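Local coordinates for TonB-dependent siderophore receptor (Pseudomonas aeruginosa 39016, PDB 5NEC), which probably imports ferric siderophores, and with them siderophore-drug conjugates, across the outer membrane in a TonB-dependent manner, at residues Asp310-Gln315 with Arg330-Arg335; Tyr377-Asn382 with Gly417-Lys422. All coordinates share one frame; numbering follows the deposited sequence.

Interactions 1 and 2 follow one another along the chain, neither enclosing nor crossing the other. From the N terminus, strand 296-316 runs through D310-Q315, and strand 327-354 returns through R330-R335, so interaction 1 closes a 14-residue connection, strand ends included, at the end of a beta hairpin. The chain then comes back as strand 357-379, and at its end Y377-N382 meets G417-K422 after a 34-residue excursion; interaction 2 closes this longer loop. Strands 327-354 and 357-379 are neighbours in the barrel wall, so the contacts touch: N334 OD1 accepts from Y377 N, D310 OD1 lies very close to Y377 OH, probably hydrogen-bonded, and Q332 packs on V379 and T381.

Interaction 1 of 2, residues Asp310-Gln315 with Arg330-Arg335; sequences DYLWTQ and RRQNNR
Y311, W313 and Q315 pair with R335, N333 and R331 as the hydrogen-bonded pairs of an antiparallel ladder, its axes 4.6 Å apart at closest approach and 167° between directions. At the W313-N333 pair each backbone N lies 2.8 Å from the other residue's O; the return bond from R331 N to Q315 O is weak. W313 holds CG between backbone N and carbonyl carbon (chi1 76°), which lays the indole beside N333, whose CB sits over one face, 3.8 Å from the centroid of the six-membered ring, in a CH-pi contact. The short N333 side chain fits beneath the ring while its amide still reaches Q315: ND2 donates almost straight to Q315 OE1 at 2.7 Å, in its own amide plane but from above that of Q315. D318 takes a hydrogen bond from Q315 NE2 on OD1 and a salt bridge from R331 NE on OD2. The long arginine chain of R335, extended before it bends at chi3, runs alongside Y311 and brings NH2 to 3.4 Å from Y311 CD2, with ring and guanidinium planes 66° apart and so not stacked flat. On the reverse face L312 CD1 presses on Q332 CG at 3.4 Å, and N334 ND2 donates to Q332 OE1 at 2.6 Å. Y311 also touches P90 of the plug domain. Such hairpins, here 296-316 with 327-354, build the up-and-down beta-barrel of TonB-dependent receptors.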
loop_
_atom_site.group_PDB
_atom_site.type_symbol
_atom_site.label_atom_id
_atom_site.label_comp_id
_atom_site.label_asym_id
_atom_site.label_seq_id
_atom_site.Cartn_x
_atom_site.Cartn_y
_atom_site.Cartn_z
ATOM N N ASP A 310 -6.687 1.211 -18.135
ATOM C CA ASP A 310 -7.841 1.513 -18.951
ATOM C C ASP A 310 -9.092 1.227 -18.072
ATOM O O ASP A 310 -9.526 0.055 -17.926
ATOM C CB ASP A 310 -7.762 0.670 -20.230
ATOM C CG ASP A 310 -8.818 1.026 -21.252
ATOM O OD1 ASP A 310 -9.517 2.061 -21.141
ATOM O OD2 ASP A 310 -8.970 0.231 -22.190
ATOM N N TYR A 311 -9.604 2.304 -17.456
ATOM C CA TYR A 311 -10.652 2.255 -16.433
ATOM C C TYR A 311 -11.861 3.078 -16.866
ATOM O O TYR A 311 -11.694 4.191 -17.351
ATOM C CB TYR A 311 -10.164 2.858 -15.103
ATOM C CG TYR A 311 -9.026 2.165 -14.377
ATOM C CD1 TYR A 311 -8.484 0.954 -14.824
ATOM C CD2 TYR A 311 -8.494 2.710 -13.201
ATOM C CE1 TYR A 311 -7.453 0.327 -14.140
ATOM C CE2 TYR A 311 -7.460 2.075 -12.505
ATOM C CZ TYR A 311 -6.949 0.891 -12.982
ATOM O OH TYR A 311 -5.933 0.238 -12.333
ATOM N N LEU A 312 -13.059 2.533 -16.656
ATOM C CA LEU A 312 -14.332 3.251 -16.786
ATOM C C LEU A 312 -15.317 2.716 -15.744
ATOM O O LEU A 312 -15.694 1.534 -15.779
ATOM C CB LEU A 312 -14.923 3.046 -18.172
ATOM C CG LEU A 312 -16.368 3.496 -18.461
ATOM C CD1 LEU A 312 -16.486 4.959 -18.216
ATOM C CD2 LEU A 312 -16.791 3.205 -19.888
ATOM N N TRP A 313 -15.759 3.583 -14.839
ATOM C CA TRP A 313 -16.586 3.136 -13.725
ATOM C C TRP A 313 -17.680 4.149 -13.390
ATOM O O TRP A 313 -17.693 5.268 -13.912
ATOM C CB TRP A 313 -15.703 2.814 -12.509
ATOM C CG TRP A 313 -15.176 3.989 -11.769
ATOM C CD1 TRP A 313 -15.669 4.491 -10.615
ATOM C CD2 TRP A 313 -14.047 4.797 -12.112
ATOM N NE1 TRP A 313 -14.933 5.579 -10.212
ATOM C CE2 TRP A 313 -13.918 5.786 -11.106
ATOM C CE3 TRP A 313 -13.112 4.775 -13.160
ATOM C CZ2 TRP A 313 -12.897 6.767 -11.127
ATOM C CZ3 TRP A 313 -12.102 5.748 -13.171
ATOM C CH2 TRP A 313 -12.013 6.731 -12.166
ATOM N N THR A 314 -18.594 3.729 -12.512
ATOM C CA THR A 314 -19.770 4.521 -12.132
ATOM C C THR A 314 -19.626 5.078 -10.716
ATOM O O THR A 314 -19.149 4.396 -9.821
ATOM C CB THR A 314 -21.038 3.660 -12.228
ATOM O OG1 THR A 314 -21.178 3.154 -13.564
ATOM C CG2 THR A 314 -22.292 4.452 -11.829
ATOM N N GLN A 315 -20.023 6.329 -10.531
ATOM C CA GLN A 315 -20.115 6.942 -9.191
ATOM C C GLN A 315 -21.576 7.295 -8.918
ATOM O O GLN A 315 -22.222 7.933 -9.753
ATOM C CB GLN A 315 -19.268 8.193 -9.095
ATOM C CG GLN A 315 -17.859 7.971 -9.580
ATOM C CD GLN A 315 -16.937 9.151 -9.356
ATOM O OE1 GLN A 315 -15.767 9.072 -9.718
ATOM N NE2 GLN A 315 -17.447 10.247 -8.777
ATOM N N ARG A 330 -26.197 7.708 -12.671
ATOM C CA ARG A 330 -24.980 6.912 -12.912
ATOM C C ARG A 330 -23.930 7.755 -13.615
ATOM O O ARG A 330 -23.755 7.696 -14.820
ATOM C CB ARG A 330 -25.278 5.670 -13.727
ATOM C CG ARG A 330 -26.029 4.632 -12.925
ATOM C CD ARG A 330 -26.493 3.534 -13.856
ATOM N NE ARG A 330 -27.011 2.353 -13.176
ATOM C CZ ARG A 330 -28.008 1.587 -13.630
ATOM N NH1 ARG A 330 -28.654 1.887 -14.755
ATOM N NH2 ARG A 330 -28.397 0.526 -12.929
ATOM N N ARG A 331 -23.251 8.569 -12.830
ATOM C CA ARG A 331 -22.161 9.360 -13.353
ATOM C C ARG A 331 -20.998 8.412 -13.672
ATOM O O ARG A 331 -20.702 7.422 -12.969
ATOM C CB ARG A 331 -21.742 10.477 -12.403
ATOM C CG ARG A 331 -20.295 10.569 -12.006
ATOM C CD ARG A 331 -19.330 11.163 -13.003
ATOM N NE ARG A 331 -18.399 11.965 -12.204
ATOM C CZ ARG A 331 -17.190 12.394 -12.549
ATOM N NH1 ARG A 331 -16.663 12.157 -13.747
ATOM N NH2 ARG A 331 -16.508 13.088 -11.661
ATOM N N GLN A 332 -20.338 8.773 -14.738
ATOM C CA GLN A 332 -19.346 7.977 -15.376
ATOM C C GLN A 332 -18.025 8.651 -15.075
ATOM O O GLN A 332 -17.886 9.850 -15.247
ATOM C CB GLN A 332 -19.701 7.984 -16.859
ATOM C CG GLN A 332 -18.618 7.636 -17.803
ATOM C CD GLN A 332 -17.600 8.720 -18.010
ATOM O OE1 GLN A 332 -16.423 8.466 -17.781
ATOM N NE2 GLN A 332 -18.015 9.912 -18.403
ATOM N N ASN A 333 -17.053 7.894 -14.598
ATOM C CA ASN A 333 -15.698 8.413 -14.495
ATOM C C ASN A 333 -14.765 7.439 -15.174
ATOM O O ASN A 333 -15.078 6.245 -15.303
ATOM C CB ASN A 333 -15.309 8.600 -13.039
ATOM C CG ASN A 333 -14.286 9.718 -12.839
ATOM O OD1 ASN A 333 -13.617 10.173 -13.774
ATOM N ND2 ASN A 333 -14.174 10.174 -11.608
ATOM N N ASN A 334 -13.636 7.954 -15.648
ATOM C CA ASN A 334 -12.718 7.138 -16.429
ATOM C C ASN A 334 -11.300 7.658 -16.418
ATOM O O ASN A 334 -11.037 8.827 -16.105
ATOM C CB ASN A 334 -13.200 7.018 -17.877
ATOM C CG ASN A 334 -13.037 8.298 -18.651
ATOM O OD1 ASN A 334 -11.935 8.650 -19.060
ATOM N ND2 ASN A 334 -14.132 8.994 -18.881
ATOM N N ARG A 335 -10.391 6.760 -16.784
ATOM C CA ARG A 335 -8.998 7.107 -16.988
ATOM C C ARG A 335 -8.314 6.098 -17.918
ATOM O O ARG A 335 -8.470 4.880 -17.768
ATOM C CB ARG A 335 -8.269 7.175 -15.662
ATOM C CG ARG A 335 -6.895 7.818 -15.794
ATOM C CD ARG A 335 -6.274 8.222 -14.466
ATOM N NE ARG A 335 -6.687 7.353 -13.359
ATOM C CZ ARG A 335 -6.330 6.075 -13.195
ATOM N NH1 ARG A 335 -5.547 5.442 -14.073
ATOM N NH2 ARG A 335 -6.793 5.415 -12.146
#

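Interaction 2 of 2, residues Tyr377-Asn382 with Gly417-Lys422; sequences YIVDTN and GSITRK
Y377 turns its ring with CG anti to the carbonyl carbon (chi1 -66°), and R421 bends at both chi2 (-74°) and chi3 (-63°), so that the arginine's methylenes fold over the tyrosine ring. R421 CD lies above one face of the ring, offset toward the rim and 3.9 Å from its centroid, a CH-pi contact. An aliphatic stem that can cover a ring while its charged end goes on to another partner suits this place, since R421 NE reaches D375 in a salt bridge. I419 adds a branch to the same ring: its CG2 meets Y377 CD1 at 3.5 Å, obliquely.

The backbones pair antiparallel between Y377-V379 and I419-R421. I378 N donates to T420 O at 2.7 Å, T420 N returns the bond to I378 O, and D380 N, just past the strand, binds S418 O at 3.2 Å. On the face that carries I378 and T420, K422 CG approaches I378 CG1 at 3.8 Å; beta-branched I378 and T420 suit an extended surface pair, and the lysine's methylenes give I378 an apolar neighbour on the surface.

At the loop end a water donates to D380 OD2 at 2.7 Å and accepts from S418 N, bridging the two loops, while D380 OD1 takes the N-H of N382 in an Asx turn. One carboxylate thus shapes its own turn and, through the water, ties its loop to S418. G417, without a side chain, leaves room for the carbonyl of D380 nearby.

Strand 419-421 pairs here with the end of long strand 357-379, whose other edge is paired with strand 327-354, where V336 touches both Y377 and R421 and Q332 touches V379.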
loop_
_atom_site.group_PDB
_atom_site.type_symbol
_atom_site.label_atom_id
_atom_site.label_comp_id
_atom_site.label_asym_id
_atom_site.label_seq_id
_atom_site.Cartn_x
_atom_site.Cartn_y
_atom_site.Cartn_z
ATOM N N TYR A 377 -12.097 8.955 -21.921
ATOM C CA TYR A 377 -13.223 8.693 -22.801
ATOM C C TYR A 377 -14.211 9.860 -22.729
ATOM O O TYR A 377 -14.220 10.592 -21.765
ATOM C CB TYR A 377 -13.961 7.418 -22.382
ATOM C CG TYR A 377 -13.187 6.139 -22.534
ATOM C CD1 TYR A 377 -13.148 5.456 -23.760
ATOM C CD2 TYR A 377 -12.504 5.586 -21.457
ATOM C CE1 TYR A 377 -12.436 4.272 -23.913
ATOM C CE2 TYR A 377 -11.787 4.403 -21.595
ATOM C CZ TYR A 377 -11.752 3.755 -22.826
ATOM O OH TYR A 377 -11.058 2.577 -22.936
ATOM N N ILE A 378 -15.010 10.029 -23.776
ATOM C CA ILE A 378 -16.129 10.939 -23.821
ATOM C C ILE A 378 -17.353 10.053 -23.834
ATOM O O ILE A 378 -17.478 9.205 -24.705
ATOM C CB ILE A 378 -16.113 11.781 -25.124
ATOM C CG1 ILE A 378 -14.876 12.674 -25.191
ATOM C CG2 ILE A 378 -17.385 12.616 -25.280
ATOM C CD1 ILE A 378 -14.467 12.932 -26.627
ATOM N N VAL A 379 -18.252 10.246 -22.875
ATOM C CA VAL A 379 -19.362 9.315 -22.653
ATOM C C VAL A 379 -20.673 10.093 -22.499
ATOM O O VAL A 379 -20.737 11.048 -21.747
ATOM C CB VAL A 379 -19.162 8.475 -21.384
ATOM C CG1 VAL A 379 -20.236 7.397 -21.260
ATOM C CG2 VAL A 379 -17.768 7.850 -21.344
ATOM N N ASP A 380 -21.716 9.676 -23.203
ATOM C CA ASP A 380 -23.030 10.275 -23.037
ATOM C C ASP A 380 -23.751 9.664 -21.830
ATOM O O ASP A 380 -24.180 8.506 -21.880
ATOM C CB ASP A 380 -23.866 10.063 -24.305
ATOM C CG ASP A 380 -25.172 10.853 -24.303
ATOM O OD1 ASP A 380 -25.413 11.687 -23.382
ATOM O OD2 ASP A 380 -25.944 10.628 -25.263
ATOM N N THR A 381 -23.877 10.447 -20.756
ATOM C CA THR A 381 -24.700 10.080 -19.605
ATOM C C THR A 381 -25.940 10.998 -19.371
ATOM O O THR A 381 -26.462 11.077 -18.257
ATOM C CB THR A 381 -23.848 10.055 -18.334
ATOM O OG1 THR A 381 -23.255 11.338 -18.162
ATOM C CG2 THR A 381 -22.761 8.952 -18.429
ATOM N N ASN A 382 -26.417 11.654 -20.421
ATOM C CA ASN A 382 -27.506 12.616 -20.319
ATOM C C ASN A 382 -28.791 11.916 -19.864
ATOM O O ASN A 382 -29.249 10.982 -20.521
ATOM C CB ASN A 382 -27.726 13.261 -21.686
ATOM C CG ASN A 382 -28.707 14.422 -21.660
ATOM O OD1 ASN A 382 -29.488 14.612 -20.738
ATOM N ND2 ASN A 382 -28.645 15.228 -22.694
ATOM N N GLY A 417 -25.167 4.441 -24.469
ATOM C CA GLY A 417 -24.661 5.738 -24.910
ATOM C C GLY A 417 -23.338 5.588 -25.658
ATOM O O GLY A 417 -22.671 4.545 -25.571
ATOM N N SER A 418 -22.943 6.634 -26.378
ATOM C CA SER A 418 -21.666 6.609 -27.089
ATOM C C SER A 418 -20.494 6.658 -26.102
ATOM O O SER A 418 -20.556 7.362 -25.097
ATOM C CB SER A 418 -21.568 7.767 -28.083
ATOM O OG SER A 418 -21.838 8.992 -27.434
ATOM N N ILE A 419 -19.472 5.856 -26.388
ATOM C CA ILE A 419 -18.181 5.890 -25.715
ATOM C C ILE A 419 -17.145 6.110 -26.819
ATOM O O ILE A 419 -16.987 5.257 -27.682
ATOM C CB ILE A 419 -17.870 4.544 -25.016
ATOM C CG1 ILE A 419 -18.929 4.218 -23.959
ATOM C CG2 ILE A 419 -16.499 4.566 -24.340
ATOM C CD1 ILE A 419 -18.758 2.856 -23.309
ATOM N N THR A 420 -16.446 7.236 -26.807
ATOM C CA THR A 420 -15.285 7.402 -27.681
ATOM C C THR A 420 -14.093 7.873 -26.851
ATOM O O THR A 420 -14.262 8.622 -25.900
ATOM C CB THR A 420 -15.579 8.382 -28.847
ATOM O OG1 THR A 420 -15.997 9.647 -28.329
ATOM C CG2 THR A 420 -16.681 7.832 -29.762
ATOM N N ARG A 421 -12.894 7.412 -27.200
ATOM C CA ARG A 421 -11.646 7.951 -26.648
ATOM C C ARG A 421 -11.488 9.433 -27.033
ATOM O O ARG A 421 -11.849 9.818 -28.137
ATOM C CB ARG A 421 -10.448 7.162 -27.183
ATOM C CG ARG A 421 -10.190 5.829 -26.508
ATOM C CD ARG A 421 -9.600 6.023 -25.112
ATOM N NE ARG A 421 -8.290 6.683 -25.134
ATOM C CZ ARG A 421 -7.132 6.094 -25.449
ATOM N NH1 ARG A 421 -7.104 4.813 -25.786
ATOM N NH2 ARG A 421 -5.982 6.783 -25.426
ATOM N N LYS A 422 -10.964 10.251 -26.119
ATOM C CA LYS A 422 -10.621 11.653 -26.408
ATOM C C LYS A 422 -9.501 11.752 -27.429
ATOM O O LYS A 422 -9.526 12.622 -28.280
ATOM C CB LYS A 422 -10.142 12.398 -25.145
ATOM C CG LYS A 422 -11.221 12.736 -24.161
ATOM C CD LYS A 422 -10.694 13.502 -22.955
ATOM C CE LYS A 422 -11.808 13.645 -21.913
ATOM N NZ LYS A 422 -11.295 13.924 -20.539
HETATM O O HOH W 1 -25.164 8.531 -26.811
#